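Side-chain contacts in alpha-actinin-like protein 1 (Schizosaccharomyces pombe, PDB 5BVR), which binds actin filaments and takes part in forming and organising the actin ring during cytokinesis and septation: residues T17-T22 with I46-I51; L107-I112 with I220-A225. One frame throughout, in Å; residues are numbered along the deposited sequence.

Both contacts are buried helix-to-helix packings within the actin-binding domain, the N-terminal part of the protein, and they differ in level of organisation. Contact 1 joins helices 11-25 and 43-53 inside the first calponin-homology (CH) domain, whereas contact 2 joins helix 101-117 of that domain to helix 217-234 of the second. No helix is common to both, yet their centres lie only 12 Å apart and Trp19 bridges them: its CD2 is 3.6 Å from Ile112 CG1, and its CD1 is 3.8 Å from Thr222 CG2. The chemistry changes accordingly, from hydrocarbon against aromatic rings in contact 1 to a mixture of thioether, hydroxyl, indole and aliphatic groups in contact 2.

Contact 1 of 2, residues T17-T22 with I46-I51; sequences TKWFNT and IQLLEI
Leu48 packs against Phe20 and Trp19 in a small, purely apolar contact that joins helices 11-25 and 43-53 in the core of the first CH domain. The evidence is centred on one methyl group. Leu48 CD2 stands 3.7 Å from the centroid of the Phe20 ring and 18° off its normal, a CH-pi contact over the face, displaced somewhat toward the rim; the nearest ring carbons are CE2 and CZ. The Leu48 CB lies 3.7 Å from Phe20 CE1, so the base of the leucine follows the ring as well. The same CD2 methyl also meets the benzo part of the Trp19 indole at CZ3, 4.0 Å away, approaching obliquely. Phe20 turns its CG away from the backbone N (chi1 -155°), which carries the ring across to Leu48 although its CB bond does not aim there. Helix 101-117 packs against the same group: Leu111 touches Leu48, and Ile108 and Ile112 touch Trp19. An alanine in place of Phe20 has no ring to lie under Leu48 CD2, which is likely to leave a gap between the helices, with Trp19 as the methyl's remaining partner across this contact. With 164 Å² buried and all three touching residues inside the protein, the attraction probably comes from dispersion and exclusion of water, and the segments meet through the fit of a methyl to ring surfaces, without polar pairing.

Contact 2 of 2, residues L107-I112 with I220-A225; sequences LIWTLI and IMTYVA
The Trp109 indole meets helix 217-234 along the edge of its six-membered ring: the Met221 methyl and the Thr222 hydroxyl oxygen both lie near the ring plane. Neither Met221 nor Thr222 lies over a face; Arg218 makes a cation-pi contact with the indole, and Phe16 and Ile117 also touch Trp109. At the edge, Met221 CE is 3.8 Å from Trp109 CH2, and Thr222 OG1 is 3.7 Å from the neighbouring CZ3. The Met221 sulfur makes a Met-aromatic contact, with SD 5.1 Å from the centroid of the six-membered ring and 67° off its normal, an oblique approach. A bend at the last torsion of the thioether (chi3 62°) folds CE back beside CH2, and the methionine crosses the indole at about a right angle.

Beside this, the hydroxyl of Thr222 also approaches Ile112, with OG1 3.6 Å from CG2, while the Thr222 methyl touches both CG2 and CD1 of the isoleucine. That hydroxyl is satisfied within its own helix by a hydrogen bond to the Arg218 carbonyl, which holds its oxygen toward the two helix 101-117 side chains.

The segments run in nearly the same direction, with axes 11.5 Å apart and a crossing angle of 30°. The separation is spanned mainly by Trp109 and Met221, and the contact joins the last long helix of each CH domain. Segment 107-112 lies in the actin-binding region, and Trp109 and Ile112 on it pack against the second domain, consistent with the compact, closed arrangement known for actin-binding domains of this family. Arg218 also takes part, with Asp216, in a zinc site. The contact is therefore probably held by dispersion, with a modest sulfur-aromatic share and the Thr222 hydroxyl paired inside its own helix.

Contact 1 of 2, residues T17-T22 with I46-I51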
loop_
_atom_site.group_PDB
_atom_site.type_symbol
_atom_site.label_atom_id
_atom_site.label_comp_id
_atom_site.label_asym_id
_atom_site.label_seq_id
_atom_site.Cartn_x
_atom_site.Cartn_y
_atom_site.Cartn_z
ATOM N N THR A 17 -0.998 6.870 4.018
ATOM C CA THR A 17 -1.899 7.974 3.678
ATOM C C THR A 17 -2.151 7.988 2.181
ATOM O O THR A 17 -3.291 8.102 1.733
ATOM C CB THR A 17 -1.327 9.313 4.129
ATOM O OG1 THR A 17 -1.186 9.296 5.546
ATOM C CG2 THR A 17 -2.226 10.487 3.729
ATOM N N LYS A 18 -1.095 7.848 1.386
ATOM C CA LYS A 18 -1.260 7.851 -0.061
ATOM C C LYS A 18 -2.117 6.652 -0.515
ATOM O O LYS A 18 -2.985 6.807 -1.393
ATOM C CB LYS A 18 0.112 7.869 -0.758
ATOM C CG LYS A 18 0.752 9.260 -0.749
ATOM C CD LYS A 18 2.163 9.282 -1.288
ATOM C CE LYS A 18 3.164 9.266 -0.145
ATOM N NZ LYS A 18 4.586 9.314 -0.575
ATOM N N TRP A 19 -1.912 5.482 0.095
ATOM C CA TRP A 19 -2.704 4.298 -0.220
ATOM C C TRP A 19 -4.191 4.574 0.092
ATOM O O TRP A 19 -5.062 4.334 -0.744
ATOM C CB TRP A 19 -2.179 3.086 0.558
ATOM C CG TRP A 19 -3.044 1.894 0.370
ATOM C CD1 TRP A 19 -2.997 0.980 -0.659
ATOM C CD2 TRP A 19 -4.115 1.492 1.216
ATOM N NE1 TRP A 19 -3.964 0.017 -0.464
ATOM C CE2 TRP A 19 -4.678 0.326 0.665
ATOM C CE3 TRP A 19 -4.655 1.999 2.395
ATOM C CZ2 TRP A 19 -5.740 -0.341 1.269
ATOM C CZ3 TRP A 19 -5.698 1.340 2.988
ATOM C CH2 TRP A 19 -6.244 0.191 2.422
ATOM N N PHE A 20 -4.440 5.117 1.273
ATOM C CA PHE A 20 -5.797 5.437 1.744
ATOM C C PHE A 20 -6.448 6.356 0.707
ATOM O O PHE A 20 -7.596 6.135 0.289
ATOM C CB PHE A 20 -5.683 6.088 3.135
ATOM C CG PHE A 20 -6.899 5.968 4.023
ATOM C CD1 PHE A 20 -8.134 6.447 3.633
ATOM C CD2 PHE A 20 -6.750 5.444 5.300
ATOM C CE1 PHE A 20 -9.207 6.362 4.489
ATOM C CE2 PHE A 20 -7.813 5.375 6.166
ATOM C CZ PHE A 20 -9.048 5.834 5.757
ATOM N N ASN A 21 -5.711 7.373 0.276
ATOM C CA ASN A 21 -6.238 8.341 -0.679
ATOM C C ASN A 21 -6.489 7.788 -2.067
ATOM O O ASN A 21 -7.452 8.216 -2.720
ATOM C CB ASN A 21 -5.376 9.593 -0.741
ATOM C CG ASN A 21 -5.497 10.423 0.501
ATOM O OD1 ASN A 21 -6.483 10.330 1.236
ATOM N ND2 ASN A 21 -4.500 11.238 0.756
ATOM N N THR A 22 -5.676 6.844 -2.542
ATOM C CA THR A 22 -6.004 6.204 -3.816
ATOM C C THR A 22 -7.387 5.537 -3.767
ATOM O O THR A 22 -8.107 5.501 -4.757
ATOM C CB THR A 22 -4.950 5.157 -4.275
ATOM O OG1 THR A 22 -4.956 4.022 -3.402
ATOM C CG2 THR A 22 -3.582 5.765 -4.345
ATOM N N ILE A 46 -15.048 4.425 7.636
ATOM C CA ILE A 46 -16.202 3.704 7.121
ATOM C C ILE A 46 -16.214 3.696 5.603
ATOM O O ILE A 46 -16.418 2.645 4.983
ATOM C CB ILE A 46 -17.490 4.315 7.656
ATOM C CG1 ILE A 46 -17.633 3.970 9.139
ATOM C CG2 ILE A 46 -18.733 3.826 6.860
ATOM C CD1 ILE A 46 -18.712 4.793 9.855
ATOM N N GLN A 47 -15.998 4.860 5.003
ATOM C CA GLN A 47 -15.992 4.952 3.553
ATOM C C GLN A 47 -14.875 4.098 2.941
ATOM O O GLN A 47 -15.110 3.404 1.943
ATOM C CB GLN A 47 -15.901 6.411 3.112
ATOM C CG GLN A 47 -17.167 7.195 3.488
ATOM C CD GLN A 47 -17.100 8.681 3.168
ATOM O OE1 GLN A 47 -16.066 9.324 3.312
ATOM N NE2 GLN A 47 -18.220 9.226 2.727
ATOM N N LEU A 48 -13.677 4.133 3.512
ATOM C CA LEU A 48 -12.599 3.245 3.064
ATOM C C LEU A 48 -13.060 1.784 3.046
ATOM O O LEU A 48 -12.868 1.063 2.057
ATOM C CB LEU A 48 -11.354 3.372 3.950
ATOM C CG LEU A 48 -10.206 2.425 3.576
ATOM C CD1 LEU A 48 -9.573 2.818 2.255
ATOM C CD2 LEU A 48 -9.169 2.407 4.684
ATOM N N LEU A 49 -13.680 1.345 4.135
ATOM C CA LEU A 49 -14.093 -0.043 4.273
ATOM C C LEU A 49 -15.129 -0.431 3.218
ATOM O O LEU A 49 -15.077 -1.529 2.670
ATOM C CB LEU A 49 -14.619 -0.309 5.681
ATOM C CG LEU A 49 -13.545 -0.252 6.762
ATOM C CD1 LEU A 49 -14.189 -0.182 8.155
ATOM C CD2 LEU A 49 -12.586 -1.447 6.683
ATOM N N GLU A 50 -16.046 0.474 2.909
ATOM C CA GLU A 50 -17.033 0.205 1.867
ATOM C C GLU A 50 -16.331 -0.024 0.531
ATOM O O GLU A 50 -16.703 -0.918 -0.230
ATOM C CB GLU A 50 -18.028 1.359 1.761
ATOM C CG GLU A 50 -19.008 1.400 2.928
ATOM C CD GLU A 50 -20.064 2.478 2.800
ATOM O OE1 GLU A 50 -19.761 3.558 2.237
ATOM O OE2 GLU A 50 -21.200 2.242 3.278
ATOM N N ILE A 51 -15.297 0.769 0.278
ATOM C CA ILE A 51 -14.556 0.721 -0.976
ATOM C C ILE A 51 -13.728 -0.551 -1.108
ATOM O O ILE A 51 -13.840 -1.289 -2.102
ATOM C CB ILE A 51 -13.654 1.968 -1.130
ATOM C CG1 ILE A 51 -14.518 3.240 -1.204
ATOM C CG2 ILE A 51 -12.759 1.861 -2.389
ATOM C CD1 ILE A 51 -13.751 4.527 -1.057
#

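Contact 2 of 2, residues L107-I112 with I220-A225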
loop_
_atom_site.group_PDB
_atom_site.type_symbol
_atom_site.label_atom_id
_atom_site.label_comp_id
_atom_site.label_asym_id
_atom_site.label_seq_id
_atom_site.Cartn_x
_atom_site.Cartn_y
_atom_site.Cartn_z
ATOM N N LEU A 107 -3.713 -0.459 12.363
ATOM C CA LEU A 107 -4.990 -0.809 11.806
ATOM C C LEU A 107 -4.970 -0.715 10.284
ATOM O O LEU A 107 -5.462 -1.610 9.606
ATOM C CB LEU A 107 -6.073 0.095 12.370
ATOM C CG LEU A 107 -7.502 -0.220 11.924
ATOM C CD1 LEU A 107 -7.905 -1.622 12.317
ATOM C CD2 LEU A 107 -8.450 0.802 12.510
ATOM N N ILE A 108 -4.397 0.359 9.752
ATOM C CA ILE A 108 -4.336 0.520 8.314
ATOM C C ILE A 108 -3.524 -0.627 7.701
ATOM O O ILE A 108 -3.909 -1.168 6.666
ATOM C CB ILE A 108 -3.790 1.891 7.913
ATOM C CG1 ILE A 108 -4.762 2.967 8.402
ATOM C CG2 ILE A 108 -3.597 1.966 6.398
ATOM C CD1 ILE A 108 -4.234 4.331 8.294
ATOM N N TRP A 109 -2.430 -1.029 8.335
ATOM C CA TRP A 109 -1.685 -2.172 7.814
ATOM C C TRP A 109 -2.561 -3.432 7.768
ATOM O O TRP A 109 -2.559 -4.163 6.787
ATOM C CB TRP A 109 -0.414 -2.446 8.616
ATOM C CG TRP A 109 0.264 -3.707 8.159
ATOM C CD1 TRP A 109 0.444 -4.846 8.892
ATOM C CD2 TRP A 109 0.782 -3.983 6.848
ATOM N NE1 TRP A 109 1.066 -5.804 8.129
ATOM C CE2 TRP A 109 1.286 -5.299 6.871
ATOM C CE3 TRP A 109 0.879 -3.239 5.667
ATOM C CZ2 TRP A 109 1.873 -5.893 5.757
ATOM C CZ3 TRP A 109 1.468 -3.821 4.563
ATOM C CH2 TRP A 109 1.960 -5.138 4.614
ATOM N N THR A 110 -3.364 -3.651 8.802
ATOM C CA THR A 110 -4.250 -4.795 8.822
ATOM C C THR A 110 -5.176 -4.783 7.592
ATOM O O THR A 110 -5.413 -5.827 6.978
ATOM C CB THR A 110 -5.055 -4.805 10.138
ATOM O OG1 THR A 110 -4.146 -5.072 11.212
ATOM C CG2 THR A 110 -6.102 -5.907 10.140
ATOM N N LEU A 111 -5.651 -3.592 7.230
ATOM C CA LEU A 111 -6.535 -3.424 6.077
ATOM C C LEU A 111 -5.780 -3.615 4.760
ATOM O O LEU A 111 -6.281 -4.249 3.858
ATOM C CB LEU A 111 -7.227 -2.061 6.113
ATOM C CG LEU A 111 -8.073 -1.779 7.369
ATOM C CD1 LEU A 111 -8.709 -0.415 7.249
ATOM C CD2 LEU A 111 -9.133 -2.837 7.556
ATOM N N ILE A 112 -4.553 -3.097 4.674
ATOM C CA ILE A 112 -3.743 -3.302 3.473
ATOM C C ILE A 112 -3.490 -4.791 3.316
ATOM O O ILE A 112 -3.619 -5.366 2.229
ATOM C CB ILE A 112 -2.427 -2.483 3.565
ATOM C CG1 ILE A 112 -2.743 -1.004 3.442
ATOM C CG2 ILE A 112 -1.467 -2.881 2.429
ATOM C CD1 ILE A 112 -1.571 -0.086 3.819
ATOM N N ILE A 220 7.078 -0.752 1.397
ATOM C CA ILE A 220 7.530 -1.381 0.174
ATOM C C ILE A 220 6.508 -2.410 -0.282
ATOM O O ILE A 220 6.136 -2.444 -1.461
ATOM C CB ILE A 220 8.964 -1.959 0.298
ATOM C CG1 ILE A 220 9.952 -0.798 0.369
ATOM C CG2 ILE A 220 9.280 -2.905 -0.852
ATOM C CD1 ILE A 220 11.351 -1.230 0.759
ATOM N N MET A 221 6.058 -3.272 0.624
ATOM C CA MET A 221 5.054 -4.264 0.274
ATOM C C MET A 221 3.798 -3.623 -0.310
ATOM O O MET A 221 3.232 -4.122 -1.279
ATOM C CB MET A 221 4.654 -5.067 1.482
ATOM C CG MET A 221 5.723 -6.038 1.977
ATOM S SD MET A 221 5.225 -6.953 3.450
ATOM C CE MET A 221 3.824 -7.790 2.723
ATOM N N THR A 222 3.351 -2.549 0.305
ATOM C CA THR A 222 2.147 -1.868 -0.163
ATOM C C THR A 222 2.315 -1.422 -1.615
ATOM O O THR A 222 1.387 -1.576 -2.434
ATOM C CB THR A 222 1.809 -0.656 0.724
ATOM O OG1 THR A 222 1.622 -1.106 2.069
ATOM C CG2 THR A 222 0.525 0.047 0.274
ATOM N N TYR A 223 3.470 -0.840 -1.940
ATOM C CA TYR A 223 3.742 -0.324 -3.265
ATOM C C TYR A 223 3.948 -1.480 -4.283
ATOM O O TYR A 223 3.356 -1.471 -5.373
ATOM C CB TYR A 223 4.948 0.632 -3.229
ATOM C CG TYR A 223 5.296 1.212 -4.577
ATOM C CD1 TYR A 223 4.391 1.966 -5.307
ATOM C CD2 TYR A 223 6.548 1.034 -5.112
ATOM C CE1 TYR A 223 4.728 2.484 -6.563
ATOM C CE2 TYR A 223 6.891 1.550 -6.360
ATOM C CZ TYR A 223 5.994 2.273 -7.073
ATOM O OH TYR A 223 6.323 2.767 -8.312
ATOM N N VAL A 224 4.736 -2.483 -3.917
ATOM C CA VAL A 224 5.002 -3.597 -4.816
ATOM C C VAL A 224 3.695 -4.337 -5.127
ATOM O O VAL A 224 3.500 -4.811 -6.258
ATOM C CB VAL A 224 6.041 -4.540 -4.214
ATOM C CG1 VAL A 224 6.123 -5.847 -5.011
ATOM C CG2 VAL A 224 7.396 -3.856 -4.173
ATOM N N ALA A 225 2.773 -4.434 -4.167
ATOM C CA ALA A 225 1.472 -5.065 -4.433
ATOM C C ALA A 225 0.745 -4.377 -5.594
ATOM O O ALA A 225 -0.029 -5.031 -6.336
ATOM C CB ALA A 225 0.582 -5.041 -3.185
#